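Local coordinates for protein HRI1 (Saccharomyces cerevisiae, PDB 3RBY) that is of unknown function and not essential, but interacts with the kinase Hrr25 in yeast, at residues L6-F11 / F126-Q131; E19-L24 / R37-P42. One frame throughout, in Å; residues are numbered along the deposited sequence.

In the fold
Both contacts reach one antiparallel sheet, with their centres about 12 Å apart. Contact 1 pairs the N-terminal strand 4-12 with strand 124-132; contact 2 lies inside the long excursion between them, where residues 19-24 enter strand 24-27 and residues 37-42 leave strand 33-38. Charged groups join the two: Glu128 OE2 of contact 1 meets Arg37 NH1 of contact 2 at 2.8 Å, and Arg8 forms a salt bridge to Glu19. Both contacts also touch the second subunit. No active site is known. A triethylene glycol, probably carried over from crystallisation, lies about 3 Å from the Phe11 side chain, and a bound triethylene glycol is about 4 Å from that of Pro42.

Contact 1. Residues L6-F11 / F126-Q131; sequences LKRLLF and FREMWQ. Unlike the reference sequence in segment 126-131: Met129 (reference Leu).
Arg8 lays its CB over one face of the Trp130 indole, offset toward the rim, in a CH-pi contact 3.8 Å from the centroid of the six-membered ring. The side chain leaves with CG anti to the backbone N (chi1 -173°) and passes the CZ2-CH2 end of the ring; a later bend turns the guanidinium to 79° from the indole plane. On the same face of the sheet, Arg8 CD comes within 3.1 Å of Glu128 OE2. That oxygen lies well out of the guanidinium plane, so its salt bridge with NE is an attraction of charges without an N-H aimed at it. Glu128 runs alongside Phe11, pointing the same way, with CG 3.4 Å from Phe11 CD1. Leu6 meets the indole at about a right angle, CB 3.7 Å from Trp130 CE3.

The backbones form an antiparallel pair within the ten-stranded sheet, interrupted by a beta bulge. Lys7 and Gln131 exchange two N-H...O bonds, but past Arg8 the helix-like psi of Leu9 (-32°) sets both Leu9 and Leu10 against Met129: Leu9 N donates to Met129 O at 2.8 Å, whereas Met129 N reaches Leu10 O at 3.1 Å. Leu10 and Met129 then lie side by side, pointing the same way, on the face that also carries Lys7 and Gln131, with Leu10 CG 3.9 Å from Met129 CB. The extra residue directs Leu9 toward the partner strand, where its CG and both methyls pack against Gln131 CB.

Farther out, Glu19 and Glu52 take the guanidinium of Arg8, while Arg37 gives Glu128 OE2 a second cationic partner. Glu110 accepts from Trp130 NE1, and Trp100 stacks on the indole. Across the dimer interface, Leu9 packs on Leu9 of the second subunit and Leu10 on its Trp103.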
ATOM      1  N   LEU A   6     -10.852  -1.583  -0.773  1.00 34.60           N
ATOM      2  CA  LEU A   6      -9.514  -2.061  -0.411  1.00 37.04           C
ATOM      3  C   LEU A   6      -8.695  -2.630  -1.581  1.00 35.66           C
ATOM      4  O   LEU A   6      -9.211  -3.372  -2.422  1.00 34.82           O
ATOM      5  CB  LEU A   6      -9.591  -3.076   0.726  1.00 36.85           C
ATOM      6  CG  LEU A   6     -10.332  -2.470   1.922  1.00 41.68           C
ATOM      7  CD1 LEU A   6     -11.783  -2.903   1.875  1.00 39.40           C
ATOM      8  CD2 LEU A   6      -9.690  -2.865   3.255  1.00 40.23           C
ATOM      9  N   LYS A   7      -7.413  -2.273  -1.611  1.00 34.35           N
ATOM     10  CA  LYS A   7      -6.487  -2.735  -2.634  1.00 33.83           C
ATOM     11  C   LYS A   7      -5.622  -3.819  -1.999  1.00 36.79           C
ATOM     12  O   LYS A   7      -5.049  -3.601  -0.920  1.00 35.15           O
ATOM     13  CB  LYS A   7      -5.627  -1.573  -3.109  1.00 34.03           C
ATOM     14  CG  LYS A   7      -4.851  -1.843  -4.387  1.00 36.15           C
ATOM     15  CD  LYS A   7      -3.478  -2.459  -4.115  1.00 34.81           C
ATOM     16  CE  LYS A   7      -2.872  -2.996  -5.427  1.00 36.54           C
ATOM     17  NZ  LYS A   7      -1.531  -3.636  -5.237  1.00 29.34           N
ATOM     18  N   ARG A   8      -5.559  -5.000  -2.613  1.00 32.58           N
ATOM     19  CA  ARG A   8      -4.758  -6.058  -2.007  1.00 33.21           C
ATOM     20  C   ARG A   8      -3.274  -5.799  -2.258  1.00 34.64           C
ATOM     21  O   ARG A   8      -2.888  -5.452  -3.377  1.00 33.53           O
ATOM     22  CB  ARG A   8      -5.157  -7.452  -2.501  1.00 34.37           C
ATOM     23  CG  ARG A   8      -4.430  -8.534  -1.727  1.00 39.49           C
ATOM     24  CD  ARG A   8      -5.123  -9.883  -1.739  1.00 40.07           C
ATOM     25  NE  ARG A   8      -5.199 -10.497  -3.066  1.00 44.97           N
ATOM     26  CZ  ARG A   8      -4.177 -11.075  -3.674  1.00 47.53           C
ATOM     27  NH1 ARG A   8      -2.994 -11.082  -3.079  1.00 57.54           N
ATOM     28  NH2 ARG A   8      -4.315 -11.626  -4.879  1.00 44.55           N
ATOM     29  N   LEU A   9      -2.468  -5.968  -1.205  1.00 36.31           N
ATOM     30  CA  LEU A   9      -1.025  -5.695  -1.223  1.00 38.81           C
ATOM     31  C   LEU A   9      -0.201  -6.968  -1.335  1.00 37.41           C
ATOM     32  O   LEU A   9       0.900  -6.950  -1.889  1.00 39.27           O
ATOM     33  CB  LEU A   9      -0.597  -4.961   0.050  1.00 34.24           C
ATOM     34  CG  LEU A   9      -1.219  -3.584   0.259  1.00 36.86           C
ATOM     35  CD1 LEU A   9      -0.883  -3.038   1.659  1.00 33.68           C
ATOM     36  CD2 LEU A   9      -0.766  -2.631  -0.849  1.00 34.11           C
ATOM     37  N   LEU A  10      -0.714  -8.061  -0.772  1.00 39.00           N
ATOM     38  CA  LEU A  10      -0.065  -9.356  -0.919  1.00 40.97           C
ATOM     39  C   LEU A  10      -1.001 -10.495  -0.583  1.00 41.36           C
ATOM     40  O   LEU A  10      -1.946 -10.326   0.195  1.00 44.46           O
ATOM     41  CB  LEU A  10       1.218  -9.457  -0.076  1.00 39.97           C
ATOM     42  CG  LEU A  10       1.115  -9.746   1.419  1.00 43.44           C
ATOM     43  CD1 LEU A  10       0.887 -11.242   1.687  1.00 44.17           C
ATOM     44  CD2 LEU A  10       2.384  -9.282   2.114  1.00 42.10           C
ATOM     45  N   PHE A  11      -0.711 -11.646  -1.186  1.00 44.04           N
ATOM     46  CA  PHE A  11      -1.366 -12.922  -0.923  1.00 46.78           C
ATOM     47  C   PHE A  11      -0.259 -13.894  -0.494  1.00 48.52           C
ATOM     48  O   PHE A  11       0.817 -13.919  -1.103  1.00 45.72           O
ATOM     49  CB  PHE A  11      -2.013 -13.433  -2.218  1.00 45.72           C
ATOM     50  CG  PHE A  11      -2.909 -14.628  -2.031  1.00 49.18           C
ATOM     51  CD1 PHE A  11      -3.441 -14.931  -0.785  1.00 50.86           C
ATOM     52  CD2 PHE A  11      -3.216 -15.452  -3.101  1.00 53.13           C
ATOM     53  CE1 PHE A  11      -4.262 -16.039  -0.610  1.00 50.80           C
ATOM     54  CE2 PHE A  11      -4.043 -16.563  -2.933  1.00 56.14           C
ATOM     55  CZ  PHE A  11      -4.562 -16.854  -1.683  1.00 52.92           C
ATOM     56  N   PHE A 126      -3.983 -19.132   4.931  1.00 52.33           N
ATOM     57  CA  PHE A 126      -3.578 -18.045   4.042  1.00 46.48           C
ATOM     58  C   PHE A 126      -3.552 -16.711   4.771  1.00 48.30           C
ATOM     59  O   PHE A 126      -4.143 -16.553   5.857  1.00 45.46           O
ATOM     60  CB  PHE A 126      -4.513 -17.938   2.827  1.00 45.77           C
ATOM     61  CG  PHE A 126      -5.909 -17.476   3.167  1.00 49.04           C
ATOM     62  CD1 PHE A 126      -6.911 -18.396   3.476  1.00 52.65           C
ATOM     63  CD2 PHE A 126      -6.224 -16.122   3.170  1.00 48.55           C
ATOM     64  CE1 PHE A 126      -8.205 -17.969   3.791  1.00 53.12           C
ATOM     65  CE2 PHE A 126      -7.511 -15.686   3.481  1.00 49.24           C
ATOM     66  CZ  PHE A 126      -8.503 -16.609   3.791  1.00 50.00           C
ATOM     67  N   ARG A 127      -2.858 -15.752   4.163  1.00 45.67           N
ATOM     68  CA  ARG A 127      -2.875 -14.383   4.649  1.00 46.64           C
ATOM     69  C   ARG A 127      -2.916 -13.397   3.495  1.00 42.70           C
ATOM     70  O   ARG A 127      -2.262 -13.579   2.475  1.00 42.23           O
ATOM     71  CB  ARG A 127      -1.691 -14.069   5.568  1.00 43.59           C
ATOM     72  CG  ARG A 127      -1.427 -12.569   5.679  1.00 44.71           C
ATOM     73  CD  ARG A 127      -0.497 -12.231   6.827  1.00 52.02           C
ATOM     74  NE  ARG A 127       0.530 -13.246   7.005  1.00 59.78           N
ATOM     75  CZ  ARG A 127       0.828 -13.785   8.179  1.00 60.14           C
ATOM     76  NH1 ARG A 127       1.772 -14.713   8.268  1.00 64.30           N
ATOM     77  NH2 ARG A 127       0.181 -13.384   9.269  1.00 50.92           N
ATOM     78  N   GLU A 128      -3.700 -12.346   3.677  1.00 41.63           N
ATOM     79  CA  GLU A 128      -3.791 -11.294   2.690  1.00 40.61           C
ATOM     80  C   GLU A 128      -3.690  -9.969   3.389  1.00 39.33           C
ATOM     81  O   GLU A 128      -4.324  -9.761   4.420  1.00 39.20           O
ATOM     82  CB  GLU A 128      -5.106 -11.397   1.923  1.00 37.70           C
ATOM     83  CG  GLU A 128      -5.039 -12.449   0.854  1.00 41.64           C
ATOM     84  CD  GLU A 128      -6.392 -12.845   0.334  1.00 43.69           C
ATOM     85  OE1 GLU A 128      -7.028 -13.700   0.982  1.00 50.18           O
ATOM     86  OE2 GLU A 128      -6.821 -12.313  -0.714  1.00 41.33           O
ATOM     87  N   MET A 129      -2.880  -9.078   2.830  1.00 40.00           N
ATOM     88  CA  MET A 129      -2.744  -7.740   3.374  1.00 37.51           C
ATOM     89  C   MET A 129      -3.519  -6.754   2.515  1.00 37.23           C
ATOM     90  O   MET A 129      -3.421  -6.779   1.278  1.00 37.05           O
ATOM     91  CB  MET A 129      -1.273  -7.360   3.456  1.00 39.72           C
ATOM     92  CG  MET A 129      -0.858  -6.776   4.800  1.00 50.78           C
ATOM     93  SD  MET A 129      -1.233  -7.885   6.160  1.00 44.94           S
ATOM     94  CE  MET A 129      -0.643  -9.382   5.438  1.00 47.89           C
ATOM     95  N   TRP A 130      -4.284  -5.888   3.179  1.00 35.27           N
ATOM     96  CA  TRP A 130      -5.176  -4.965   2.484  1.00 36.97           C
ATOM     97  C   TRP A 130      -4.921  -3.510   2.814  1.00 36.18           C
ATOM     98  O   TRP A 130      -4.772  -3.137   3.986  1.00 34.12           O
ATOM     99  CB  TRP A 130      -6.653  -5.273   2.786  1.00 34.47           C
ATOM    100  CG  TRP A 130      -7.075  -6.613   2.317  1.00 34.95           C
ATOM    101  CD1 TRP A 130      -7.044  -7.778   3.034  1.00 34.16           C
ATOM    102  CD2 TRP A 130      -7.567  -6.955   1.013  1.00 36.25           C
ATOM    103  NE1 TRP A 130      -7.499  -8.820   2.259  1.00 34.88           N
ATOM    104  CE2 TRP A 130      -7.823  -8.348   1.015  1.00 35.39           C
ATOM    105  CE3 TRP A 130      -7.825  -6.222  -0.152  1.00 33.39           C
ATOM    106  CZ2 TRP A 130      -8.323  -9.018  -0.103  1.00 34.70           C
ATOM    107  CZ3 TRP A 130      -8.314  -6.886  -1.259  1.00 33.63           C
ATOM    108  CH2 TRP A 130      -8.566  -8.271  -1.226  1.00 36.86           C
ATOM    109  N   GLN A 131      -4.924  -2.698   1.756  1.00 31.58           N
ATOM    110  CA  GLN A 131      -4.767  -1.266   1.871  1.00 34.13           C
ATOM    111  C   GLN A 131      -6.101  -0.544   1.609  1.00 34.48           C
ATOM    112  O   GLN A 131      -6.610  -0.551   0.483  1.00 33.61           O
ATOM    113  CB  GLN A 131      -3.718  -0.772   0.873  1.00 32.40           C
ATOM    114  CG  GLN A 131      -3.595   0.746   0.877  1.00 31.75           C
ATOM    115  CD  GLN A 131      -2.975   1.259   2.163  1.00 37.23           C
ATOM    116  OE1 GLN A 131      -1.772   1.070   2.393  1.00 32.25           O
ATOM    117  NE2 GLN A 131      -3.787   1.896   3.018  1.00 32.52           N
TER

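Contact 2. Residues E19-L24 / R37-P42; sequences ERTFTL and RPFVKP
Thr21 and Phe39 form a single backbone bridge bracketed by two hydrogen bonds, Val40 N to Arg20 O and Phe22 N to Pro38 O, each 2.9 Å long. The second runs nearly along the C=O axis. This pairing lies at the open end of the beta hairpin made by strands 24-27 and 33-38, where the chain enters and leaves it as irregular loops. A water bridges the two segments, donating to Arg20 O and accepting from Lys41 N at 2.6 Å; Arg20 O thus serves both Val40 N and the water.

Arg20 folds back over the outgoing loop. A bend at chi3 (53°) brings its guanidinium flat onto Phe39, with centres 4.5 Å apart and planes 26° from parallel. Arg20 NH2 sits close to the ring, 3.2 Å from Phe39 CE2, while NH1 makes a weak bond to Lys41 O and a salt bridge to Glu46. The ring also turns its edge to Arg20 O, which lies in the ring plane.

Within residues 19-24 the polar side chains hold one another. Glu19 OE2 accepts from Thr21 N through its anti lone pair, at 3.0 Å, and from Thr21 OG1 above the carboxylate plane; Thr21 OG1 in turn accepts from Thr23 OG1 at 2.7 Å.

Phe22 rests its CB on Val40 CG2, at 4.1 Å, and forms a cation-pi pair with Arg196 on strand 192-199, tying the loop to the other sheet. Asn146 of the second subunit packs on both Phe22 and Val40. Arg37, its NH1 salt-bridged to Glu128 and its NE bonded to Ser35 OG, crosses Thr23 with its chain extended from CG to NE: the hydroxyl OG1 of Thr23 lies 3.1 Å from Arg37 CB, and its methyl CG2 approaches Arg37 NE.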
ATOM      1  N   GLU A  19       2.376 -10.831  -5.080  1.00 36.86           N
ATOM      2  CA  GLU A  19       1.133 -10.191  -5.488  1.00 40.21           C
ATOM      3  C   GLU A  19       1.094 -10.130  -7.008  1.00 38.66           C
ATOM      4  O   GLU A  19       1.704  -9.238  -7.611  1.00 37.53           O
ATOM      5  CB  GLU A  19       0.975  -8.791  -4.858  1.00 34.04           C
ATOM      6  CG  GLU A  19      -0.299  -8.055  -5.267  1.00 36.84           C
ATOM      7  CD  GLU A  19      -1.547  -8.885  -4.983  1.00 39.81           C
ATOM      8  OE1 GLU A  19      -2.026  -8.860  -3.825  1.00 36.44           O
ATOM      9  OE2 GLU A  19      -2.027  -9.583  -5.907  1.00 38.91           O
ATOM     10  N   ARG A  20       0.369 -11.074  -7.622  1.00 36.21           N
ATOM     11  CA  ARG A  20       0.312 -11.160  -9.087  1.00 38.30           C
ATOM     12  C   ARG A  20      -0.881 -10.415  -9.692  1.00 36.75           C
ATOM     13  O   ARG A  20      -1.054 -10.386 -10.923  1.00 38.84           O
ATOM     14  CB  ARG A  20       0.326 -12.635  -9.564  1.00 38.54           C
ATOM     15  CG  ARG A  20       1.623 -13.418  -9.227  1.00 38.55           C
ATOM     16  CD  ARG A  20       1.811 -14.688 -10.104  1.00 37.17           C
ATOM     17  NE  ARG A  20       1.720 -14.362 -11.534  1.00 38.51           N
ATOM     18  CZ  ARG A  20       0.813 -14.878 -12.366  1.00 41.92           C
ATOM     19  NH1 ARG A  20       0.779 -14.499 -13.642  1.00 40.64           N
ATOM     20  NH2 ARG A  20      -0.055 -15.782 -11.924  1.00 43.01           N
ATOM     21  N   THR A  21      -1.700  -9.797  -8.840  1.00 32.79           N
ATOM     22  CA  THR A  21      -2.961  -9.201  -9.301  1.00 34.81           C
ATOM     23  C   THR A  21      -3.048  -7.703  -9.041  1.00 35.98           C
ATOM     24  O   THR A  21      -2.270  -7.157  -8.239  1.00 36.82           O
ATOM     25  CB  THR A  21      -4.152  -9.802  -8.546  1.00 37.22           C
ATOM     26  OG1 THR A  21      -4.152  -9.305  -7.202  1.00 34.57           O
ATOM     27  CG2 THR A  21      -4.073 -11.320  -8.501  1.00 34.98           C
ATOM     28  N   PHE A  22      -4.082  -7.085  -9.603  1.00 33.00           N
ATOM     29  CA  PHE A  22      -4.480  -5.725  -9.268  1.00 30.71           C
ATOM     30  C   PHE A  22      -5.865  -5.833  -8.621  1.00 35.60           C
ATOM     31  O   PHE A  22      -6.864  -5.388  -9.188  1.00 31.99           O
ATOM     32  CB  PHE A  22      -4.539  -4.851 -10.519  1.00 32.54           C
ATOM     33  CG  PHE A  22      -5.023  -3.453 -10.261  1.00 32.31           C
ATOM     34  CD1 PHE A  22      -5.403  -2.632 -11.308  1.00 31.62           C
ATOM     35  CD2 PHE A  22      -5.098  -2.961  -8.968  1.00 31.26           C
ATOM     36  CE1 PHE A  22      -5.848  -1.345 -11.073  1.00 36.43           C
ATOM     37  CE2 PHE A  22      -5.542  -1.674  -8.727  1.00 33.80           C
ATOM     38  CZ  PHE A  22      -5.918  -0.866  -9.780  1.00 32.50           C
ATOM     39  N   THR A  23      -5.914  -6.443  -7.437  1.00 36.53           N
ATOM     40  CA  THR A  23      -7.150  -6.755  -6.753  1.00 33.39           C
ATOM     41  C   THR A  23      -7.721  -5.555  -5.980  1.00 33.93           C
ATOM     42  O   THR A  23      -7.016  -4.886  -5.205  1.00 36.49           O
ATOM     43  CB  THR A  23      -6.941  -7.923  -5.787  1.00 34.27           C
ATOM     44  OG1 THR A  23      -6.721  -9.110  -6.546  1.00 32.40           O
ATOM     45  CG2 THR A  23      -8.177  -8.115  -4.867  1.00 37.20           C
ATOM     46  N   LEU A  24      -9.011  -5.312  -6.181  1.00 33.92           N
ATOM     47  CA  LEU A  24      -9.753  -4.323  -5.417  1.00 35.77           C
ATOM     48  C   LEU A  24     -10.978  -5.032  -4.854  1.00 36.37           C
ATOM     49  O   LEU A  24     -11.677  -5.746  -5.590  1.00 36.71           O
ATOM     50  CB  LEU A  24     -10.198  -3.159  -6.317  1.00 33.28           C
ATOM     51  CG  LEU A  24      -9.174  -2.080  -6.710  1.00 36.00           C
ATOM     52  CD1 LEU A  24      -9.776  -1.036  -7.630  1.00 32.97           C
ATOM     53  CD2 LEU A  24      -8.597  -1.389  -5.486  1.00 29.74           C
ATOM     54  N   ARG A  37      -9.990  -9.879  -9.258  1.00 34.97           N
ATOM     55  CA  ARG A  37      -8.548 -10.120  -9.067  1.00 35.33           C
ATOM     56  C   ARG A  37      -7.789 -10.372 -10.376  1.00 34.62           C
ATOM     57  O   ARG A  37      -7.125 -11.398 -10.537  1.00 39.88           O
ATOM     58  CB  ARG A  37      -8.337 -11.247  -8.043  1.00 35.57           C
ATOM     59  CG  ARG A  37      -9.244 -11.051  -6.788  1.00 36.26           C
ATOM     60  CD  ARG A  37      -8.854 -11.874  -5.552  1.00 33.66           C
ATOM     61  NE  ARG A  37      -9.585 -11.381  -4.387  1.00 35.88           N
ATOM     62  CZ  ARG A  37      -9.434 -11.801  -3.133  1.00 39.51           C
ATOM     63  NH1 ARG A  37      -8.569 -12.760  -2.838  1.00 38.95           N
ATOM     64  NH2 ARG A  37     -10.156 -11.242  -2.161  1.00 40.53           N
ATOM     65  N   PRO A  38      -7.870  -9.414 -11.310  1.00 33.97           N
ATOM     66  CA  PRO A  38      -7.208  -9.583 -12.615  1.00 36.50           C
ATOM     67  C   PRO A  38      -5.699  -9.678 -12.431  1.00 36.77           C
ATOM     68  O   PRO A  38      -5.157  -8.935 -11.613  1.00 35.42           O
ATOM     69  CB  PRO A  38      -7.568  -8.288 -13.357  1.00 30.80           C
ATOM     70  CG  PRO A  38      -7.761  -7.277 -12.256  1.00 35.52           C
ATOM     71  CD  PRO A  38      -8.325  -8.032 -11.081  1.00 29.68           C
ATOM     72  N   PHE A  39      -5.032 -10.585 -13.143  1.00 38.57           N
ATOM     73  CA  PHE A  39      -3.563 -10.608 -13.151  1.00 38.78           C
ATOM     74  C   PHE A  39      -3.012  -9.336 -13.781  1.00 37.75           C
ATOM     75  O   PHE A  39      -3.648  -8.757 -14.677  1.00 41.55           O
ATOM     76  CB  PHE A  39      -3.048 -11.788 -13.971  1.00 40.68           C
ATOM     77  CG  PHE A  39      -3.356 -13.119 -13.377  1.00 38.50           C
ATOM     78  CD1 PHE A  39      -4.196 -14.008 -14.034  1.00 37.61           C
ATOM     79  CD2 PHE A  39      -2.802 -13.487 -12.156  1.00 35.49           C
ATOM     80  CE1 PHE A  39      -4.464 -15.255 -13.476  1.00 40.26           C
ATOM     81  CE2 PHE A  39      -3.067 -14.714 -11.589  1.00 35.89           C
ATOM     82  CZ  PHE A  39      -3.894 -15.605 -12.242  1.00 36.71           C
ATOM     83  N   VAL A  40      -1.831  -8.908 -13.333  1.00 38.42           N
ATOM     84  CA  VAL A  40      -1.178  -7.736 -13.932  1.00 38.70           C
ATOM     85  C   VAL A  40      -0.421  -8.146 -15.190  1.00 42.03           C
ATOM     86  O   VAL A  40      -0.508  -7.474 -16.237  1.00 38.05           O
ATOM     87  CB  VAL A  40      -0.205  -7.052 -12.968  1.00 40.74           C
ATOM     88  CG1 VAL A  40       0.522  -5.930 -13.685  1.00 36.41           C
ATOM     89  CG2 VAL A  40      -0.957  -6.514 -11.741  1.00 35.67           C
ATOM     90  N   LYS A  41       0.320  -9.249 -15.065  1.00 41.19           N
ATOM     91  CA  LYS A  41       1.066  -9.832 -16.173  1.00 44.50           C
ATOM     92  C   LYS A  41       0.671 -11.297 -16.402  1.00 44.70           C
ATOM     93  O   LYS A  41       1.399 -12.226 -16.024  1.00 43.20           O
ATOM     94  CB  LYS A  41       2.568  -9.692 -15.934  1.00 48.06           C
ATOM     95  CG  LYS A  41       3.057  -8.246 -15.947  1.00 47.20           C
ATOM     96  CD  LYS A  41       4.575  -8.170 -15.799  1.00 51.73           C
ATOM     97  CE  LYS A  41       4.972  -7.046 -14.839  1.00 57.82           C
ATOM     98  NZ  LYS A  41       6.416  -7.104 -14.445  1.00 61.18           N
ATOM     99  N   PRO A  42      -0.488 -11.496 -17.021  1.00 43.27           N
ATOM    100  CA  PRO A  42      -0.993 -12.844 -17.290  1.00 46.82           C
ATOM    101  C   PRO A  42      -0.178 -13.553 -18.365  1.00 51.31           C
ATOM    102  O   PRO A  42       0.248 -12.924 -19.333  1.00 44.07           O
ATOM    103  CB  PRO A  42      -2.412 -12.585 -17.796  1.00 45.42           C
ATOM    104  CG  PRO A  42      -2.347 -11.231 -18.402  1.00 47.97           C
ATOM    105  CD  PRO A  42      -1.377 -10.453 -17.561  1.00 43.96           C
TER
HETATM  106  O   HOH W   1       0.888 -10.912 -13.125  1.00 35.83           O